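Putative SnoaL-like polyketide cyclase (Jannaschia sp., PDB 3KKG) is of unproven function but, as a SnoaL-like member of the NTF2 clan, probably acts as a polyketide cyclase. Local coordinates at residues E52-E55 / Q56-F60; T118-G122 / Q123-M127. All coordinates share one frame; numbering follows the deposited sequence.

Contact 1. Residues E52-E55 / Q56-F60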
loop_
_atom_site.group_PDB
_atom_site.type_symbol
_atom_site.label_atom_id
_atom_site.label_comp_id
_atom_site.label_asym_id
_atom_site.label_seq_id
_atom_site.Cartn_x
_atom_site.Cartn_y
_atom_site.Cartn_z
ATOM N N GLU A 52 1.578 -5.970 -18.601
ATOM C CA GLU A 52 2.860 -5.669 -19.221
ATOM C C GLU A 52 2.645 -4.868 -20.507
ATOM O O GLU A 52 1.915 -5.296 -21.414
ATOM C CB GLU A 52 3.590 -6.939 -19.603
ATOM C CG GLU A 52 3.693 -7.965 -18.530
ATOM C CD GLU A 52 4.935 -7.856 -17.702
ATOM O OE1 GLU A 52 5.861 -7.060 -18.032
ATOM O OE2 GLU A 52 4.988 -8.616 -16.716
ATOM N N GLY A 53 3.368 -3.765 -20.622
ATOM C CA GLY A 53 3.266 -2.908 -21.795
ATOM C C GLY A 53 2.449 -1.670 -21.536
ATOM O O GLY A 53 1.424 -1.724 -20.902
ATOM N N ILE A 54 2.896 -0.536 -22.065
ATOM C CA ILE A 54 2.241 0.734 -21.778
ATOM C C ILE A 54 0.791 0.811 -22.292
ATOM O O ILE A 54 -0.095 1.281 -21.578
ATOM C CB ILE A 54 3.099 1.937 -22.300
ATOM C CG1 ILE A 54 2.492 3.272 -21.844
ATOM C CG2 ILE A 54 3.304 1.869 -23.818
ATOM C CD1 ILE A 54 2.291 3.408 -20.329
ATOM N N GLU A 55 0.526 0.337 -23.509
ATOM C CA GLU A 55 -0.842 0.408 -24.011
ATOM C C GLU A 55 -1.785 -0.493 -23.220
ATOM O O GLU A 55 -2.937 -0.113 -22.942
ATOM C CB GLU A 55 -0.907 0.057 -25.478
ATOM C CG GLU A 55 -0.206 1.069 -26.362
ATOM C CD GLU A 55 -0.693 2.475 -26.138
ATOM O OE1 GLU A 55 -1.913 2.665 -25.994
ATOM O OE2 GLU A 55 0.151 3.396 -26.097
ATOM N N GLN A 56 -1.276 -1.666 -22.840
ATOM C CA GLN A 56 -2.038 -2.615 -21.999
ATOM C C GLN A 56 -2.325 -2.007 -20.639
ATOM O O GLN A 56 -3.450 -2.099 -20.111
ATOM C CB GLN A 56 -1.264 -3.914 -21.849
ATOM C CG GLN A 56 -1.133 -4.720 -23.161
ATOM C CD GLN A 56 0.067 -4.333 -24.039
ATOM O OE1 GLN A 56 0.713 -3.312 -23.842
ATOM N NE2 GLN A 56 0.329 -5.150 -25.065
ATOM N N ALA A 57 -1.307 -1.373 -20.071
ATOM C CA ALA A 57 -1.484 -0.746 -18.774
ATOM C C ALA A 57 -2.440 0.451 -18.825
ATOM O O ALA A 57 -3.255 0.678 -17.921
ATOM C CB ALA A 57 -0.134 -0.308 -18.229
ATOM N N ILE A 58 -2.343 1.243 -19.875
ATOM C CA ILE A 58 -3.304 2.294 -20.111
ATOM C C ILE A 58 -4.738 1.776 -20.237
ATOM O O ILE A 58 -5.657 2.337 -19.662
ATOM C CB ILE A 58 -2.905 3.118 -21.389
ATOM C CG1 ILE A 58 -1.717 4.035 -21.087
ATOM C CG2 ILE A 58 -4.090 3.953 -21.962
ATOM C CD1 ILE A 58 -1.181 4.722 -22.345
ATOM N N ALA A 59 -4.920 0.710 -21.007
ATOM C CA ALA A 59 -6.235 0.097 -21.161
ATOM C C ALA A 59 -6.829 -0.341 -19.823
ATOM O O ALA A 59 -8.012 -0.148 -19.573
ATOM C CB ALA A 59 -6.143 -1.085 -22.125
ATOM N N PHE A 60 -5.991 -0.920 -18.975
ATOM C CA PHE A 60 -6.417 -1.375 -17.659
ATOM C C PHE A 60 -6.844 -0.165 -16.818
ATOM O O PHE A 60 -7.871 -0.183 -16.104
ATOM C CB PHE A 60 -5.287 -2.155 -16.986
ATOM C CG PHE A 60 -5.627 -2.658 -15.620
ATOM C CD1 PHE A 60 -6.302 -3.841 -15.460
ATOM C CD2 PHE A 60 -5.309 -1.925 -14.498
ATOM C CE1 PHE A 60 -6.625 -4.295 -14.185
ATOM C CE2 PHE A 60 -5.646 -2.388 -13.205
ATOM C CZ PHE A 60 -6.294 -3.550 -13.056
HETATM O O HOH W 1 2.194 -1.573 -25.273
#
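Backbone bonds join the first two turns of helix 54-67: Ala57 N to Gly53 O at 2.9 Å, Ile58 N to Ile54 O at 2.8 Å and Ala59 N to Glu55 O, each from i+4 back to i. Gly53 is the N-cap; its positive phi (103°) would jam a side chain against the preceding carbonyl, and Gln56 OE1 sits only 3.3 Å from Gly53 CA, where a CB would collide with it.

Polar side-chain contacts gather at the N-terminal end of the helix. Gln56 bends back at chi2 (87°), which brings its amide carbon CD 3.4 Å from Glu52 O and lets OE1 accept from a water at 2.7 Å. That water in turn accepts from Glu55 N, one of the amides left without an i-4 carbonyl. Glu55 sends its carboxylate to Arg34, and Glu52 pairs with Arg42.

Within this stretch the apolar contact is between two isoleucines that cross obliquely, Ile58 CD1 lying 4.0 Å from Ile54 CG1 in the conformer given, one of two for Ile54, so this contact is provisional. Ile58 also reaches Trp29 and Trp33 of helix 29-36, so an alanine here would probably leave a gap against both tryptophans and take from Ile54 one of its apolar neighbours.

Chemically, the helix start is finished by a glycine and a water-bridged glutamine amide, with carboxylates tied to arginines of neighbouring elements and the apolar side turned into the fold.

Contact 2. Residues T118-G122 / Q123-M127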
loop_
_atom_site.group_PDB
_atom_site.type_symbol
_atom_site.label_atom_id
_atom_site.label_comp_id
_atom_site.label_asym_id
_atom_site.label_seq_id
_atom_site.Cartn_x
_atom_site.Cartn_y
_atom_site.Cartn_z
ATOM N N THR A 118 8.631 2.804 -9.625
ATOM C CA THR A 118 10.059 2.635 -9.897
ATOM C C THR A 118 10.360 3.342 -11.204
ATOM O O THR A 118 9.596 3.231 -12.187
ATOM C CB THR A 118 10.411 1.157 -10.029
ATOM O OG1 THR A 118 9.937 0.476 -8.857
ATOM C CG2 THR A 118 11.921 0.936 -10.120
ATOM N N LEU A 119 11.450 4.111 -11.190
ATOM C CA LEU A 119 11.885 4.813 -12.377
ATOM C C LEU A 119 13.267 4.309 -12.825
ATOM O O LEU A 119 13.997 3.693 -12.055
ATOM C CB LEU A 119 11.929 6.328 -12.124
ATOM C CG LEU A 119 10.625 7.058 -11.763
ATOM C CD1 LEU A 119 10.415 7.136 -10.247
ATOM C CD2 LEU A 119 10.519 8.448 -12.466
ATOM N N ALA A 120 13.585 4.555 -14.089
ATOM C CA ALA A 120 14.926 4.338 -14.619
ATOM C C ALA A 120 15.196 5.449 -15.617
ATOM O O ALA A 120 14.380 5.665 -16.515
ATOM C CB ALA A 120 15.035 2.975 -15.319
ATOM N N ASP A 121 16.316 6.150 -15.432
ATOM C CA ASP A 121 16.717 7.219 -16.337
ATOM C C ASP A 121 15.580 8.186 -16.623
ATOM O O ASP A 121 15.326 8.579 -17.766
ATOM C CB ASP A 121 17.307 6.600 -17.615
ATOM C CG ASP A 121 18.535 5.751 -17.320
ATOM O OD1 ASP A 121 19.362 6.143 -16.465
ATOM O OD2 ASP A 121 18.662 4.663 -17.917
ATOM N N GLY A 122 14.849 8.536 -15.558
ATOM C CA GLY A 122 13.819 9.568 -15.649
ATOM C C GLY A 122 12.425 9.147 -16.115
ATOM O O GLY A 122 11.546 9.985 -16.197
ATOM N N GLN A 123 12.259 7.865 -16.459
ATOM C CA GLN A 123 10.997 7.340 -16.966
ATOM C C GLN A 123 10.460 6.327 -15.950
ATOM O O GLN A 123 11.235 5.658 -15.260
ATOM C CB GLN A 123 11.203 6.645 -18.324
ATOM C CG GLN A 123 11.983 7.441 -19.359
ATOM C CD GLN A 123 12.187 6.660 -20.659
ATOM O OE1 GLN A 123 13.265 6.095 -20.913
ATOM N NE2 GLN A 123 11.156 6.626 -21.481
ATOM N N VAL A 124 9.139 6.226 -15.850
ATOM C CA VAL A 124 8.509 5.266 -14.970
ATOM C C VAL A 124 8.473 3.889 -15.635
ATOM O O VAL A 124 7.947 3.725 -16.768
ATOM C CB VAL A 124 7.085 5.713 -14.604
ATOM C CG1 VAL A 124 6.374 4.657 -13.763
ATOM C CG2 VAL A 124 7.083 7.056 -13.885
ATOM N N ILE A 125 9.043 2.906 -14.956
ATOM C CA ILE A 125 9.055 1.521 -15.489
ATOM C C ILE A 125 8.091 0.537 -14.804
ATOM O O ILE A 125 7.803 -0.546 -15.359
ATOM C CB ILE A 125 10.482 0.943 -15.492
ATOM C CG1 ILE A 125 11.040 0.740 -14.066
ATOM C CG2 ILE A 125 11.426 1.865 -16.289
ATOM C CD1 ILE A 125 12.385 -0.022 -14.029
ATOM N N GLU A 126 7.654 0.880 -13.607
ATOM C CA GLU A 126 6.747 -0.002 -12.878
ATOM C C GLU A 126 5.948 0.816 -11.873
ATOM O O GLU A 126 6.452 1.805 -11.294
ATOM C CB GLU A 126 7.517 -1.088 -12.136
ATOM C CG GLU A 126 6.595 -2.114 -11.460
ATOM C CD GLU A 126 7.334 -3.307 -10.913
ATOM O OE1 GLU A 126 7.743 -4.157 -11.715
ATOM O OE2 GLU A 126 7.563 -3.292 -9.674
HETATM N N MSE A 127 4.704 0.407 -11.688
HETATM C CA MSE A 127 3.793 1.001 -10.757
HETATM C C MSE A 127 3.066 -0.110 -10.014
HETATM O O MSE A 127 2.479 -0.961 -10.675
HETATM C CB MSE A 127 2.777 1.863 -11.509
HETATM C CG MSE A 127 1.770 2.568 -10.654
HETATM SE SE MSE A 127 0.612 3.650 -11.748
HETATM C CE MSE A 127 -0.355 2.266 -12.457
HETATM O O HOH W 2 7.185 -0.168 -8.410
HETATM O O HOH W 3 10.074 -2.556 -8.966
HETATM O O HOH W 4 14.381 3.928 -18.588
#
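Thr118 and Ile125 meet through their aliphatic branches, Thr118 CG2 lying 4.0 Å from Ile125 CG1. Ile125 has CG1 between its backbone N and carbonyl carbon (chi1 67°), which lays that methylene 3.4 Å from Thr118 O and leaves CG2 to touch Ala120 CB at 3.9 Å. One branched side chain thus spans two residues of the facing strand. Leu119 and Val124 pair on the other face, CD2 against CG2 at 4.0 Å; there Leu119 reaches Val15 of helix 6-16 and Val124 reaches Phe41.

Thr118 has OG1 beside the backbone N (chi1 -53°), which puts CG2 anti to that N, against Ile125, and leaves OG1 to the waters. Two waters connect OG1 with Glu126 OE2; one lies 2.7 Å from OE2, the other is only weakly bound to it. The extended Glu126 chain carries its carboxylate to Arg128 and Arg42, so the threonine is linked by water to a doubly paired charge. At the turn, a water donates to Ala120 O.

The backbone sets this pattern. Thr118 O receives Ile125 N at 2.8 Å and, weakly, Glu126 N, while Thr118 N returns a bond to Glu126 O. Ala120 and Gln123 bond to each other in both directions; Gln123 N approaches Ala120 O from well above the carbonyl plane (54°), whereas Ala120 N lies nearly on the axis of the Gln123 carbonyl. Asp121 and Gly122 form the corner, with positive phi at both. This is a two-residue beta hairpin closed by a type I' turn, with a classic beta bulge at Ile125 and Glu126 opposite Thr118, at the tip of strands 108-120 and 123-131 in the curved sheet of an NTF2-like fold.

How the contacts relate
Contact 1 comes first along the chain, at the start of helix 54-67, and contact 2 follows at the tip of the hairpin formed by strands 108-120 and 123-131. Their centres lie 15 Å apart and their nearest atoms about 6 Å, without touching. Strand 41-45 lies between them: it is the sheet neighbour of strand 123-131, and its Phe41 packs against Ile54 and Ala57 of contact 1 and Val124 of contact 2. Arg42 likewise pairs with Glu52 and with Glu126. The two local motifs therefore meet a common strand, linking helix and hairpin within one NTF2-like domain.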